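Ribokinase, putative (Burkholderia thailandensis, PDB 3B1N) probably phosphorylates nucleosides as a kinase of the pfkB (ribokinase) family, binding ADP and the nucleoside analogue mizoribine. Local coordinates at residues A139-V150 / F163-F174. Numbering follows the deposited sequence.
Sequences AIVGPDGFQGMV and FIFDPGQGLPLF. With MZR (5-hydroxy-1-(beta-D-ribofuranosyl)-1H-imidazole-4-carboxamide), chain F.
Ile164 N donates to Ala139 O, Val141 N to Ile164 O and Asp166 N to Val141 O, a parallel ladder with each bond 2.9 Å long. Ile164 O also receives the CA-H of Ile140, and Gly142 CA makes a similar contact with Asp166 O at 3.2 Å. In the conformer given here, one of two modelled, Asp166 OD2 lies beside Gly142 CA and Pro143 CD, and OD1 forms a salt bridge with Arg256 NE. Asp144 OD1 takes a weak bond from Gly145 N, the N-cap residue of the following helix, and another from Ser125. Pro167 O accepts Gly170 N and is touched by Met149 CE at 3.6 Å, the methyl swung there by the bend at chi3 (67°) and also meeting the edge of Phe174. Phe146 drives CE1 over the centre of the Phe174 face, a T-shaped stack with planes at 88°, while Leu173 O sits over one Phe146 face. Pro143 CG rests against Gln169 OE1, and Gln169 NE2 approaches MZR O4' at 3.2 Å. Strand 138-141, helix 146-158 and strand 163-165 form a beta-alpha-beta unit of the Rossmann-like ribokinase fold; the loop after the first strand and the 3-10 turn after the second put Pro143 and Gln169 in the mizoribine pocket.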
ATOM      1  N   ALA B 139      29.628 -11.037   3.267  1.00 12.11           N
ATOM      2  CA  ALA B 139      28.427 -10.911   2.411  1.00 11.16           C
ATOM      3  C   ALA B 139      27.194 -10.666   3.240  1.00 11.39           C
ATOM      4  O   ALA B 139      27.189 -10.860   4.450  1.00 11.06           O
ATOM      5  CB  ALA B 139      28.244 -12.189   1.575  1.00 11.94           C
ATOM      6  N   ILE B 140      26.101 -10.307   2.553  1.00 10.00           N
ATOM      7  CA  ILE B 140      24.776 -10.330   3.152  1.00 10.17           C
ATOM      8  C   ILE B 140      23.843 -10.958   2.120  1.00 10.17           C
ATOM      9  O   ILE B 140      24.007 -10.720   0.918  1.00 10.02           O
ATOM     10  CB  ILE B 140      24.287  -8.882   3.487  1.00  9.23           C
ATOM     11  CG1 ILE B 140      22.896  -8.969   4.215  1.00  9.90           C
ATOM     12  CG2 ILE B 140      24.344  -7.926   2.303  1.00 10.18           C
ATOM     13  CD1 ILE B 140      22.603  -7.633   4.997  1.00 10.20           C
ATOM     14  N   VAL B 141      22.904 -11.744   2.612  1.00 10.19           N
ATOM     15  CA  VAL B 141      21.817 -12.273   1.767  1.00 10.56           C
ATOM     16  C   VAL B 141      20.530 -11.640   2.292  1.00 11.07           C
ATOM     17  O   VAL B 141      20.096 -11.907   3.418  1.00 11.41           O
ATOM     18  CB  VAL B 141      21.726 -13.800   1.842  1.00 11.41           C
ATOM     19  CG1 VAL B 141      20.487 -14.305   1.009  1.00 10.65           C
ATOM     20  CG2 VAL B 141      23.068 -14.463   1.346  1.00 13.38           C
ATOM     21  N   GLY B 142      19.920 -10.779   1.467  1.00 10.87           N
ATOM     22  CA  GLY B 142      18.708 -10.109   1.854  1.00 11.49           C
ATOM     23  C   GLY B 142      17.546 -10.520   0.979  1.00 10.83           C
ATOM     24  O   GLY B 142      17.688 -11.423   0.137  1.00 12.76           O
ATOM     25  N   PRO B 143      16.402  -9.847   1.123  1.00 10.68           N
ATOM     26  CA  PRO B 143      15.194 -10.242   0.425  1.00 10.57           C
ATOM     27  C   PRO B 143      15.428 -10.232  -1.081  1.00 11.92           C
ATOM     28  O   PRO B 143      16.073  -9.318  -1.622  1.00 11.50           O
ATOM     29  CB  PRO B 143      14.202  -9.149   0.797  1.00 11.15           C
ATOM     30  CG  PRO B 143      14.617  -8.787   2.211  1.00 11.30           C
ATOM     31  CD  PRO B 143      16.142  -8.768   2.092  1.00 11.03           C
ATOM     32  N   ASP B 144      14.883 -11.236  -1.742  1.00 11.47           N
ATOM     33  CA  ASP B 144      15.223 -11.527  -3.136  1.00 12.27           C
ATOM     34  C   ASP B 144      14.277 -12.606  -3.606  1.00 13.33           C
ATOM     35  O   ASP B 144      13.428 -13.053  -2.848  1.00 14.86           O
ATOM     36  CB  ASP B 144      16.673 -12.082  -3.186  1.00 12.72           C
ATOM     37  CG  ASP B 144      17.411 -11.773  -4.461  1.00 13.92           C
ATOM     38  OD1 ASP B 144      16.836 -11.473  -5.510  1.00 14.25           O
ATOM     39  OD2 ASP B 144      18.661 -11.809  -4.387  1.00 13.94           O
ATOM     40  N   GLY B 145      14.416 -13.017  -4.847  1.00 13.70           N
ATOM     41  CA  GLY B 145      13.738 -14.245  -5.272  1.00 14.48           C
ATOM     42  C   GLY B 145      14.056 -15.388  -4.334  1.00 14.83           C
ATOM     43  O   GLY B 145      15.189 -15.528  -3.843  1.00 14.41           O
ATOM     44  N   PHE B 146      13.037 -16.179  -4.003  1.00 16.45           N
ATOM     45  CA  PHE B 146      13.192 -17.167  -2.951  1.00 17.12           C
ATOM     46  C   PHE B 146      14.292 -18.171  -3.261  1.00 17.21           C
ATOM     47  O   PHE B 146      15.169 -18.444  -2.434  1.00 17.55           O
ATOM     48  CB  PHE B 146      11.861 -17.911  -2.692  1.00 17.60           C
ATOM     49  CG  PHE B 146      11.988 -19.005  -1.641  1.00 19.23           C
ATOM     50  CD1 PHE B 146      12.302 -18.699  -0.307  1.00 21.08           C
ATOM     51  CD2 PHE B 146      11.823 -20.340  -1.994  1.00 22.32           C
ATOM     52  CE1 PHE B 146      12.421 -19.701   0.685  1.00 23.03           C
ATOM     53  CE2 PHE B 146      11.970 -21.367  -1.013  1.00 26.05           C
ATOM     54  CZ  PHE B 146      12.277 -21.042   0.322  1.00 24.31           C
ATOM     55  N   GLN B 147      14.290 -18.702  -4.481  1.00 18.32           N
ATOM     56  CA  GLN B 147      15.316 -19.670  -4.830  1.00 18.06           C
ATOM     57  C   GLN B 147      16.719 -19.039  -4.699  1.00 18.12           C
ATOM     58  O   GLN B 147      17.665 -19.686  -4.217  1.00 18.71           O
ATOM     59  CB  GLN B 147      15.055 -20.260  -6.234  1.00 19.32           C
ATOM     60  CG  GLN B 147      16.067 -21.272  -6.710  1.00 22.12           C
ATOM     61  CD  GLN B 147      15.755 -21.845  -8.089  1.00 23.82           C
ATOM     62  OE1 GLN B 147      14.715 -21.555  -8.679  1.00 24.97           O
ATOM     63  NE2 GLN B 147      16.674 -22.652  -8.609  1.00 25.51           N
ATOM     64  N   GLY B 148      16.858 -17.775  -5.131  1.00 16.11           N
ATOM     65  CA  GLY B 148      18.106 -17.062  -4.968  1.00 16.33           C
ATOM     66  C   GLY B 148      18.512 -16.943  -3.516  1.00 15.05           C
ATOM     67  O   GLY B 148      19.664 -17.185  -3.209  1.00 14.92           O
ATOM     68  N   MET B 149      17.576 -16.588  -2.625  1.00 14.79           N
ATOM     69  CA  MET B 149      17.925 -16.387  -1.223  1.00 14.65           C
ATOM     70  C   MET B 149      18.492 -17.679  -0.650  1.00 15.01           C
ATOM     71  O   MET B 149      19.509 -17.681   0.017  1.00 14.19           O
ATOM     72  CB  MET B 149      16.704 -15.969  -0.413  1.00 13.78           C
ATOM     73  CG  MET B 149      16.164 -14.624  -0.811  1.00 15.48           C
ATOM     74  SD  MET B 149      14.810 -14.120   0.263  1.00 15.19           S
ATOM     75  CE  MET B 149      15.507 -13.868   1.833  1.00 17.86           C
ATOM     76  N   VAL B 150      17.794 -18.777  -0.895  1.00 16.30           N
ATOM     77  CA  VAL B 150      18.204 -20.054  -0.334  1.00 16.43           C
ATOM     78  C   VAL B 150      19.541 -20.530  -0.920  1.00 16.97           C
ATOM     79  O   VAL B 150      20.448 -20.922  -0.182  1.00 16.73           O
ATOM     80  CB  VAL B 150      17.092 -21.127  -0.600  1.00 17.35           C
ATOM     81  CG1 VAL B 150      17.592 -22.506  -0.168  1.00 17.77           C
ATOM     82  CG2 VAL B 150      15.811 -20.779   0.165  1.00 18.37           C
ATOM     83  N   PHE B 163      28.576 -14.306   6.479  1.00 15.01           N
ATOM     84  CA  PHE B 163      27.500 -13.511   5.874  1.00 14.45           C
ATOM     85  C   PHE B 163      26.402 -13.253   6.870  1.00 13.90           C
ATOM     86  O   PHE B 163      26.089 -14.073   7.752  1.00 13.04           O
ATOM     87  CB  PHE B 163      26.948 -14.165   4.570  1.00 14.86           C
ATOM     88  CG  PHE B 163      26.186 -15.461   4.788  1.00 16.86           C
ATOM     89  CD1 PHE B 163      24.791 -15.484   4.832  1.00 17.26           C
ATOM     90  CD2 PHE B 163      26.864 -16.667   4.921  1.00 19.01           C
ATOM     91  CE1 PHE B 163      24.074 -16.671   5.016  1.00 18.02           C
ATOM     92  CE2 PHE B 163      26.167 -17.876   5.085  1.00 19.66           C
ATOM     93  CZ  PHE B 163      24.781 -17.901   5.131  1.00 18.27           C
ATOM     94  N   ILE B 164      25.802 -12.061   6.732  1.00 13.35           N
ATOM     95  CA  ILE B 164      24.550 -11.751   7.426  1.00 12.72           C
ATOM     96  C   ILE B 164      23.380 -12.329   6.625  1.00 11.90           C
ATOM     97  O   ILE B 164      23.346 -12.153   5.412  1.00 12.63           O
ATOM     98  CB  ILE B 164      24.358 -10.207   7.479  1.00 12.25           C
ATOM     99  CG1 ILE B 164      25.528  -9.504   8.202  1.00 12.95           C
ATOM    100  CG2 ILE B 164      23.009  -9.895   8.225  1.00 13.89           C
ATOM    101  CD1 ILE B 164      25.356  -7.970   8.311  1.00 13.70           C
ATOM    102  N   PHE B 165      22.468 -12.979   7.320  1.00 13.30           N
ATOM    103  CA  PHE B 165      21.191 -13.432   6.736  1.00 14.51           C
ATOM    104  C   PHE B 165      20.094 -12.463   7.173  1.00 14.95           C
ATOM    105  O   PHE B 165      19.859 -12.275   8.367  1.00 14.71           O
ATOM    106  CB  PHE B 165      20.903 -14.851   7.196  1.00 14.41           C
ATOM    107  CG  PHE B 165      19.605 -15.421   6.679  1.00 15.01           C
ATOM    108  CD1 PHE B 165      19.308 -15.399   5.319  1.00 17.92           C
ATOM    109  CD2 PHE B 165      18.726 -16.022   7.555  1.00 16.52           C
ATOM    110  CE1 PHE B 165      18.098 -15.963   4.850  1.00 19.54           C
ATOM    111  CE2 PHE B 165      17.513 -16.544   7.107  1.00 17.21           C
ATOM    112  CZ  PHE B 165      17.221 -16.509   5.749  1.00 18.92           C
ATOM    113  N   ASP B 166      19.432 -11.845   6.190  1.00 13.99           N
ATOM    114  CA  ASP B 166      18.446 -10.830   6.371  0.50 14.92           C
ATOM    115  C   ASP B 166      17.150 -11.324   5.613  1.00 15.67           C
ATOM    116  O   ASP B 166      16.971 -10.810   4.483  1.00 16.09           O
ATOM    117  CB  ASP B 166      19.182  -9.625   5.716  0.50 14.99           C
ATOM    118  CG  ASP B 166      18.355  -8.386   5.526  0.50 15.52           C
ATOM    119  OD1 ASP B 166      17.391  -8.176   6.275  0.50 18.43           O
ATOM    120  OD2 ASP B 166      18.715  -7.596   4.581  0.50 15.93           O
ATOM    121  N   PRO B 167      16.320 -12.253   6.165  1.00 16.05           N
ATOM    122  CA  PRO B 167      15.182 -12.781   5.390  1.00 16.62           C
ATOM    123  C   PRO B 167      14.177 -11.667   5.054  1.00 18.67           C
ATOM    124  O   PRO B 167      13.646 -11.623   3.918  1.00 18.30           O
ATOM    125  CB  PRO B 167      14.638 -13.914   6.262  1.00 17.76           C
ATOM    126  CG  PRO B 167      15.133 -13.630   7.684  1.00 17.71           C
ATOM    127  CD  PRO B 167      16.441 -12.923   7.486  1.00 16.00           C
ATOM    128  N   GLY B 168      14.015 -10.736   5.992  1.00 16.13           N
ATOM    129  CA  GLY B 168      13.266  -9.491   5.742  1.00 18.55           C
ATOM    130  C   GLY B 168      11.897  -9.762   5.117  1.00 17.91           C
ATOM    131  O   GLY B 168      11.160 -10.644   5.515  1.00 16.14           O
ATOM    132  N   GLN B 169      11.591  -8.962   4.119  1.00 18.40           N
ATOM    133  CA  GLN B 169      10.325  -9.082   3.420  1.00 18.62           C
ATOM    134  C   GLN B 169      10.117 -10.396   2.701  1.00 19.33           C
ATOM    135  O   GLN B 169       9.012 -10.681   2.215  1.00 19.12           O
ATOM    136  CB  GLN B 169      10.243  -7.943   2.412  1.00 19.99           C
ATOM    137  CG  GLN B 169      10.141  -6.605   3.071  1.00 24.35           C
ATOM    138  CD  GLN B 169      11.422  -5.826   3.007  1.00 29.67           C
ATOM    139  OE1 GLN B 169      12.530  -6.356   3.221  1.00 28.58           O
ATOM    140  NE2 GLN B 169      11.282  -4.533   2.731  1.00 31.28           N
ATOM    141  N   GLY B 170      11.172 -11.203   2.616  1.00 18.02           N
ATOM    142  CA  GLY B 170      11.100 -12.485   1.922  1.00 18.77           C
ATOM    143  C   GLY B 170      10.565 -13.586   2.804  1.00 19.76           C
ATOM    144  O   GLY B 170      10.331 -14.712   2.336  1.00 18.57           O
ATOM    145  N   LEU B 171      10.303 -13.264   4.064  1.00 19.66           N
ATOM    146  CA  LEU B 171       9.895 -14.288   5.038  1.00 22.21           C
ATOM    147  C   LEU B 171       8.679 -15.146   4.637  1.00 22.38           C
ATOM    148  O   LEU B 171       8.704 -16.357   4.878  1.00 23.46           O
ATOM    149  CB  LEU B 171       9.663 -13.639   6.400  1.00 22.33           C
ATOM    150  CG  LEU B 171      10.298 -14.141   7.686  1.00 26.71           C
ATOM    151  CD1 LEU B 171      11.404 -15.207   7.543  1.00 24.53           C
ATOM    152  CD2 LEU B 171      10.769 -12.905   8.432  1.00 26.06           C
ATOM    153  N   PRO B 172       7.636 -14.563   4.004  1.00 22.85           N
ATOM    154  CA  PRO B 172       6.477 -15.401   3.636  1.00 23.76           C
ATOM    155  C   PRO B 172       6.809 -16.587   2.728  1.00 24.80           C
ATOM    156  O   PRO B 172       6.062 -17.581   2.701  1.00 26.41           O
ATOM    157  CB  PRO B 172       5.536 -14.395   2.929  1.00 23.49           C
ATOM    158  CG  PRO B 172       5.853 -13.093   3.621  1.00 24.25           C
ATOM    159  CD  PRO B 172       7.356 -13.142   3.693  1.00 21.63           C
ATOM    160  N   LEU B 173       7.913 -16.494   2.000  1.00 23.99           N
ATOM    161  CA  LEU B 173       8.319 -17.522   1.049  1.00 24.54           C
ATOM    162  C   LEU B 173       8.983 -18.736   1.740  1.00 23.40           C
ATOM    163  O   LEU B 173       9.118 -19.819   1.130  1.00 22.94           O
ATOM    164  CB  LEU B 173       9.256 -16.919   0.006  1.00 25.70           C
ATOM    165  CG  LEU B 173       8.894 -15.570  -0.655  1.00 28.67           C
ATOM    166  CD1 LEU B 173      10.030 -14.997  -1.506  1.00 31.20           C
ATOM    167  CD2 LEU B 173       7.628 -15.699  -1.472  1.00 31.25           C
ATOM    168  N   PHE B 174       9.410 -18.541   2.986  1.00 22.78           N
ATOM    169  CA  PHE B 174      10.103 -19.581   3.752  1.00 23.09           C
ATOM    170  C   PHE B 174       9.098 -20.477   4.481  1.00 24.17           C
ATOM    171  O   PHE B 174       8.022 -20.026   4.861  1.00 25.37           O
ATOM    172  CB  PHE B 174      11.055 -18.959   4.787  1.00 22.09           C
ATOM    173  CG  PHE B 174      12.346 -18.452   4.192  1.00 21.71           C
ATOM    174  CD1 PHE B 174      13.512 -19.201   4.260  1.00 19.43           C
ATOM    175  CD2 PHE B 174      12.378 -17.225   3.530  1.00 20.90           C
ATOM    176  CE1 PHE B 174      14.695 -18.752   3.667  1.00 23.62           C
ATOM    177  CE2 PHE B 174      13.529 -16.779   2.970  1.00 20.86           C
ATOM    178  CZ  PHE B 174      14.706 -17.534   3.048  1.00 20.67           C
TER
HETATM  179  N1  MZR F 401      11.590  -8.947  -1.912  1.00 14.83           N
HETATM  180  O3  MZR F 401      13.062  -6.576  -1.912  1.00 13.76           O
HETATM  181  C4  MZR F 401      11.819  -6.096  -1.445  1.00 13.32           C
HETATM  182  C5  MZR F 401      10.633  -6.893  -1.228  1.00 13.51           C
HETATM  183  C6  MZR F 401      10.503  -8.330  -1.480  1.00 15.14           C
HETATM  184  O6  MZR F 401       9.372  -8.819  -1.268  1.00 16.75           O
HETATM  185  N7  MZR F 401       9.726  -5.981  -0.782  1.00 12.63           N
HETATM  186  C8  MZR F 401      10.321  -4.767  -0.731  1.00 13.29           C
HETATM  187  N9  MZR F 401      11.621  -4.821  -1.141  1.00 10.91           N
HETATM  188  C1' MZR F 401      12.590  -3.713  -1.171  1.00 10.10           C
HETATM  189  C2' MZR F 401      12.139  -2.403  -1.794  1.00 10.72           C
HETATM  190  O2' MZR F 401      12.546  -2.448  -3.158  1.00  9.82           O
HETATM  191  C3' MZR F 401      12.843  -1.352  -0.899  1.00 10.89           C
HETATM  192  O3' MZR F 401      13.785  -0.492  -1.545  1.00  8.82           O
HETATM  193  C4' MZR F 401      13.513  -2.157   0.183  1.00 11.70           C
HETATM  194  O4' MZR F 401      12.784  -3.370   0.197  1.00 12.58           O
HETATM  195  C5' MZR F 401      13.419  -1.465   1.523  1.00 14.07           C
HETATM  196  O5' MZR F 401      14.123  -2.312   2.469  1.00 17.97           O